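PDB 3TP4: computational Design of Enzyme from Synthetic construct, which is a computationally designed enzyme, intended to carry an activated serine within a catalytic triad, probably built on a TIM-barrel scaffold of glycosidase type. Local coordinates for residues T39-L44 with F67-S72; T281-S286 with Q298-V303. All coordinates share one frame; numbering follows the deposited sequence.

Contact 1. Residues T39-L44 with F67-S72; sequences TTSSGL and FGWSTS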
loop_
_atom_site.group_PDB
_atom_site.type_symbol
_atom_site.label_atom_id
_atom_site.label_comp_id
_atom_site.label_asym_id
_atom_site.label_seq_id
_atom_site.Cartn_x
_atom_site.Cartn_y
_atom_site.Cartn_z
ATOM N N THR A 39 8.401 -15.179 -0.087
ATOM C CA THR A 39 8.912 -16.125 0.894
ATOM C C THR A 39 8.997 -17.545 0.348
ATOM O O THR A 39 9.848 -18.317 0.777
ATOM C CB THR A 39 8.121 -16.086 2.217
ATOM O OG1 THR A 39 8.872 -16.755 3.236
ATOM C CG2 THR A 39 6.757 -16.752 2.065
ATOM N N THR A 40 8.116 -17.876 -0.595
ATOM C CA THR A 40 8.134 -19.184 -1.241
ATOM C C THR A 40 8.678 -19.121 -2.670
ATOM O O THR A 40 8.610 -20.106 -3.401
ATOM C CB THR A 40 6.738 -19.857 -1.279
ATOM O OG1 THR A 40 5.797 -19.001 -1.942
ATOM C CG2 THR A 40 6.236 -20.181 0.128
ATOM N N SER A 41 9.227 -17.974 -3.055
ATOM C CA SER A 41 9.696 -17.773 -4.423
ATOM C C SER A 41 11.202 -17.515 -4.498
ATOM O O SER A 41 11.828 -17.768 -5.524
ATOM C CB SER A 41 8.913 -16.636 -5.102
ATOM O OG SER A 41 8.980 -15.433 -4.345
ATOM N N SER A 42 11.777 -17.011 -3.409
ATOM C CA SER A 42 13.223 -16.813 -3.305
ATOM C C SER A 42 13.709 -17.388 -1.979
ATOM O O SER A 42 13.198 -17.014 -0.932
ATOM C CB SER A 42 13.570 -15.326 -3.355
ATOM O OG SER A 42 12.981 -14.701 -4.482
ATOM N N GLY A 43 14.676 -18.304 -2.024
ATOM C CA GLY A 43 15.214 -18.903 -0.812
ATOM C C GLY A 43 16.668 -19.326 -0.948
ATOM O O GLY A 43 17.121 -19.662 -2.043
ATOM N N LEU A 44 17.401 -19.307 0.161
ATOM C CA LEU A 44 18.784 -19.780 0.171
ATOM C C LEU A 44 18.871 -21.219 0.645
ATOM O O LEU A 44 19.898 -21.865 0.470
ATOM C CB LEU A 44 19.672 -18.917 1.068
ATOM C CG LEU A 44 19.481 -17.402 1.042
ATOM C CD1 LEU A 44 20.731 -16.734 1.575
ATOM C CD2 LEU A 44 19.183 -16.927 -0.358
ATOM N N PHE A 67 2.561 -13.242 3.625
ATOM C CA PHE A 67 3.359 -13.515 2.429
ATOM C C PHE A 67 3.351 -12.255 1.579
ATOM O O PHE A 67 2.297 -11.855 1.073
ATOM C CB PHE A 67 2.721 -14.654 1.609
ATOM C CG PHE A 67 2.870 -16.041 2.221
ATOM C CD1 PHE A 67 2.375 -16.323 3.486
ATOM C CD2 PHE A 67 3.458 -17.072 1.497
ATOM C CE1 PHE A 67 2.488 -17.605 4.035
ATOM C CE2 PHE A 67 3.573 -18.359 2.042
ATOM C CZ PHE A 67 3.091 -18.621 3.305
ATOM N N GLY A 68 4.505 -11.617 1.415
ATOM C CA GLY A 68 4.578 -10.402 0.616
ATOM C C GLY A 68 5.032 -10.679 -0.814
ATOM O O GLY A 68 5.777 -11.626 -1.054
ATOM N N TRP A 69 4.585 -9.846 -1.753
ATOM C CA TRP A 69 4.915 -9.987 -3.170
ATOM C C TRP A 69 4.963 -8.616 -3.845
ATOM O O TRP A 69 4.303 -7.682 -3.399
ATOM C CB TRP A 69 3.839 -10.776 -3.890
ATOM C CG TRP A 69 3.362 -11.981 -3.223
ATOM C CD1 TRP A 69 2.193 -12.129 -2.548
ATOM C CD2 TRP A 69 4.003 -13.256 -3.208
ATOM N NE1 TRP A 69 2.069 -13.414 -2.097
ATOM C CE2 TRP A 69 3.168 -14.130 -2.492
ATOM C CE3 TRP A 69 5.210 -13.741 -3.726
ATOM C CZ2 TRP A 69 3.501 -15.468 -2.270
ATOM C CZ3 TRP A 69 5.539 -15.070 -3.509
ATOM C CH2 TRP A 69 4.692 -15.917 -2.786
ATOM N N SER A 70 5.728 -8.499 -4.927
ATOM C CA SER A 70 5.765 -7.247 -5.693
ATOM C C SER A 70 5.031 -7.418 -7.020
ATOM O O SER A 70 5.060 -8.498 -7.595
ATOM C CB SER A 70 7.209 -6.832 -5.973
ATOM O OG SER A 70 7.896 -6.540 -4.770
ATOM N N THR A 71 4.378 -6.362 -7.509
ATOM C CA THR A 71 3.724 -6.439 -8.818
ATOM C C THR A 71 4.759 -6.648 -9.920
ATOM O O THR A 71 4.432 -7.047 -11.031
ATOM C CB THR A 71 2.906 -5.190 -9.131
ATOM O OG1 THR A 71 3.752 -4.036 -9.052
ATOM C CG2 THR A 71 1.744 -5.059 -8.149
ATOM N N SER A 72 6.009 -6.368 -9.578
ATOM C CA SER A 72 7.173 -6.683 -10.401
ATOM C C SER A 72 7.126 -8.097 -11.008
ATOM O O SER A 72 7.702 -8.355 -12.063
ATOM C CB SER A 72 8.421 -6.547 -9.533
ATOM O OG SER A 72 9.557 -6.271 -10.322
HETATM O O HOH W 1 5.762 -14.120 -0.226
#
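In the probable TIM barrel, the loop leaving strand 32-37 settles Thr39, Thr40 and Ser41 against Phe67 and Trp69 of the adjacent parallel strand 66-70. Thr40 illustrates how one threonine can serve two aromatic neighbours. Its chi1 of 57° turns OG1 to Trp69 and CG2 to Phe67: OG1 lies in the plane of the Trp69 ring, 3.4 Å from CH2, whereas CG2 of Thr40 comes to the edge of Phe67, 3.8 Å from CE2. The methyl CG2 of Thr39 approaches the same phenyl ring obliquely, 3.4 Å from CD2 of Phe67. Ser41 sets a second hydroxyl at the indole edge, its OG 3.6 Å from CZ3 of Trp69 and weakly hydrogen-bonded to Gly38 O. A water joins the backbones, accepting from Thr39 N at 2.8 Å and donating to Gly68 O at 2.6 Å, and sits above the outer part of one Trp69 face. An alanine in place of Phe67 would probably leave the Thr39 and Thr40 methyls without the ring they rest against and open a gap beneath the loop. Trp69 NE1 bonds Asn108 OD1 on strand 107-113, while helix 87-104 packs on the strand through Ala101 against Phe67, and Tyr97 and Ile98 against Trp69.

Contact 2. Residues T281-S286 with Q298-V303; sequences TRFGVS and QWFTKV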
loop_
_atom_site.group_PDB
_atom_site.type_symbol
_atom_site.label_atom_id
_atom_site.label_comp_id
_atom_site.label_asym_id
_atom_site.label_seq_id
_atom_site.Cartn_x
_atom_site.Cartn_y
_atom_site.Cartn_z
ATOM N N THR A 281 4.635 -2.001 8.213
ATOM C CA THR A 281 4.633 -2.625 6.887
ATOM C C THR A 281 5.981 -3.165 6.443
ATOM O O THR A 281 6.050 -4.218 5.816
ATOM C CB THR A 281 4.033 -1.694 5.792
ATOM O OG1 THR A 281 4.512 -0.350 5.965
ATOM C CG2 THR A 281 2.510 -1.718 5.874
ATOM N N ARG A 282 7.054 -2.454 6.753
ATOM C CA ARG A 282 8.372 -2.943 6.391
ATOM C C ARG A 282 9.384 -2.740 7.500
ATOM O O ARG A 282 9.518 -1.638 8.046
ATOM C CB ARG A 282 8.859 -2.262 5.109
ATOM C CG ARG A 282 8.051 -2.612 3.886
ATOM C CD ARG A 282 8.672 -1.971 2.647
ATOM N NE ARG A 282 9.801 -2.751 2.135
ATOM C CZ ARG A 282 10.454 -2.453 1.013
ATOM N NH1 ARG A 282 10.098 -1.388 0.298
ATOM N NH2 ARG A 282 11.457 -3.213 0.602
ATOM N N PHE A 283 10.090 -3.815 7.829
ATOM C CA PHE A 283 11.149 -3.757 8.822
ATOM C C PHE A 283 12.283 -4.677 8.402
ATOM O O PHE A 283 12.065 -5.650 7.676
ATOM C CB PHE A 283 10.624 -4.153 10.209
ATOM C CG PHE A 283 10.701 -5.637 10.506
ATOM C CD1 PHE A 283 9.775 -6.522 9.967
ATOM C CD2 PHE A 283 11.691 -6.139 11.335
ATOM C CE1 PHE A 283 9.828 -7.879 10.263
ATOM C CE2 PHE A 283 11.764 -7.500 11.625
ATOM C CZ PHE A 283 10.829 -8.374 11.089
ATOM N N GLY A 284 13.492 -4.392 8.876
ATOM C CA GLY A 284 14.615 -5.275 8.596
ATOM C C GLY A 284 15.960 -4.648 8.927
ATOM O O GLY A 284 16.034 -3.461 9.242
ATOM N N VAL A 285 17.017 -5.452 8.882
ATOM C CA VAL A 285 18.375 -4.937 9.033
ATOM C C VAL A 285 18.794 -4.241 7.732
ATOM O O VAL A 285 18.690 -4.826 6.658
ATOM C CB VAL A 285 19.372 -6.068 9.334
ATOM C CG1 VAL A 285 20.804 -5.537 9.325
ATOM C CG2 VAL A 285 19.047 -6.734 10.684
ATOM N N SER A 286 19.247 -2.994 7.822
ATOM C CA SER A 286 19.681 -2.274 6.616
ATOM C C SER A 286 20.760 -3.070 5.907
ATOM O O SER A 286 21.771 -3.422 6.509
ATOM C CB SER A 286 20.241 -0.891 6.962
ATOM O OG SER A 286 19.296 -0.087 7.624
ATOM N N GLN A 298 21.590 -9.436 18.451
ATOM C CA GLN A 298 20.229 -9.606 18.963
ATOM C C GLN A 298 19.248 -8.570 18.422
ATOM O O GLN A 298 18.353 -8.118 19.136
ATOM C CB GLN A 298 20.238 -9.581 20.493
ATOM C CG GLN A 298 21.140 -10.654 21.094
ATOM C CD GLN A 298 20.977 -10.771 22.591
ATOM O OE1 GLN A 298 21.346 -9.866 23.345
ATOM N NE2 GLN A 298 20.405 -11.886 23.035
ATOM N N TRP A 299 19.415 -8.207 17.157
ATOM C CA TRP A 299 18.639 -7.120 16.574
ATOM C C TRP A 299 17.141 -7.450 16.557
ATOM O O TRP A 299 16.325 -6.634 16.953
ATOM C CB TRP A 299 19.140 -6.817 15.168
ATOM C CG TRP A 299 18.501 -5.606 14.569
ATOM C CD1 TRP A 299 18.942 -4.312 14.662
ATOM C CD2 TRP A 299 17.302 -5.570 13.795
ATOM N NE1 TRP A 299 18.087 -3.473 13.982
ATOM C CE2 TRP A 299 17.076 -4.222 13.435
ATOM C CE3 TRP A 299 16.402 -6.550 13.354
ATOM C CZ2 TRP A 299 15.981 -3.826 12.668
ATOM C CZ3 TRP A 299 15.302 -6.148 12.586
ATOM C CH2 TRP A 299 15.110 -4.801 12.253
ATOM N N PHE A 300 16.786 -8.663 16.129
ATOM C CA PHE A 300 15.374 -9.043 16.059
ATOM C C PHE A 300 14.674 -9.037 17.422
ATOM O O PHE A 300 13.613 -8.439 17.580
ATOM C CB PHE A 300 15.197 -10.395 15.368
ATOM C CG PHE A 300 15.585 -10.389 13.911
ATOM C CD1 PHE A 300 14.740 -9.823 12.955
ATOM C CD2 PHE A 300 16.782 -10.951 13.499
ATOM C CE1 PHE A 300 15.085 -9.820 11.610
ATOM C CE2 PHE A 300 17.137 -10.963 12.153
ATOM C CZ PHE A 300 16.296 -10.387 11.204
ATOM N N THR A 301 15.253 -9.709 18.410
ATOM C CA THR A 301 14.630 -9.724 19.734
ATOM C C THR A 301 14.666 -8.360 20.421
ATOM O O THR A 301 13.784 -8.041 21.200
ATOM C CB THR A 301 15.250 -10.785 20.660
ATOM O OG1 THR A 301 16.657 -10.556 20.768
ATOM C CG2 THR A 301 14.984 -12.198 20.111
ATOM N N LYS A 302 15.687 -7.558 20.141
ATOM C CA LYS A 302 15.716 -6.197 20.675
ATOM C C LYS A 302 14.595 -5.330 20.087
ATOM O O LYS A 302 13.921 -4.579 20.813
ATOM C CB LYS A 302 17.078 -5.548 20.424
ATOM C CG LYS A 302 18.182 -6.112 21.287
ATOM C CD LYS A 302 19.541 -5.570 20.868
ATOM C CE LYS A 302 19.574 -4.053 20.942
ATOM N NZ LYS A 302 20.968 -3.529 20.858
ATOM N N VAL A 303 14.396 -5.432 18.775
ATOM C CA VAL A 303 13.302 -4.710 18.124
ATOM C C VAL A 303 11.955 -5.147 18.692
ATOM O O VAL A 303 11.158 -4.322 19.121
ATOM C CB VAL A 303 13.319 -4.909 16.590
ATOM C CG1 VAL A 303 11.956 -4.552 15.995
ATOM C CG2 VAL A 303 14.413 -4.049 15.967
#
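Trp299, in the first turn of helix 299-308, reaches across to Phe283, Gly284 and Val285 of strand 282-285, a case of one indole packing on a strand with both face and rim. The bond from CA to CB already points toward the strand, and a chi1 of -173°, with CG anti to the backbone N, extends the ring in that direction. CG, CD2 and CE3 come next, under the CG2 methyl of Val285, which stands 3.8 Å from CD2 of Trp299. This is a CH-pi contact, with Val285 CG2 4.0 Å from the centroid of the six-membered ring and 23° off its normal. Val303 CG2, one helical turn on, lies over the opposite face. Farther out, CZ3 and CH2 meet Phe283 edge to edge, Phe283 CD2 lying 3.8 Å from Trp299 CH2. At the end of the ring, CZ2 and CH2 of Trp299 each lie 3.4 Å from Gly284 O. Gly284 has backbone angles at which a CB would run into the preceding carbonyl oxygen. On the other corner of the indole, NE1 bonds Asp249 OD2. Phe283 also brings CE2 to the edge of Phe300, 4.0 Å from its CD1. Strand 282-285 pairs in parallel with strand 242-249, and helix 340-348 borders the aromatic cluster, Tyr346 touching Phe283 and Phe343 meeting Phe300 edge to face.

In the fold
From the N terminus, contact 1 first closes the excursion that leaves strand 32-37, passes through helix 55-60 and re-enters the sheet at strand 66-70, parallel to the first. Contact 2 later shuts a shorter loop, free of regular structure, between strand 282-285 and helix 299-308. The two are in series, neither nested nor crossed. Their centres lie about 19 Å apart, yet both reach the same curled parallel sheet. Contact 1 ties the loop after one barrel strand to the next strand; contact 2 ties a strand to its following helix. Ser70, on the strand of contact 1, is hydrogen-bonded to His37, consistent with the designed triad, and the side chain of Phe283 lies near that group without touching it.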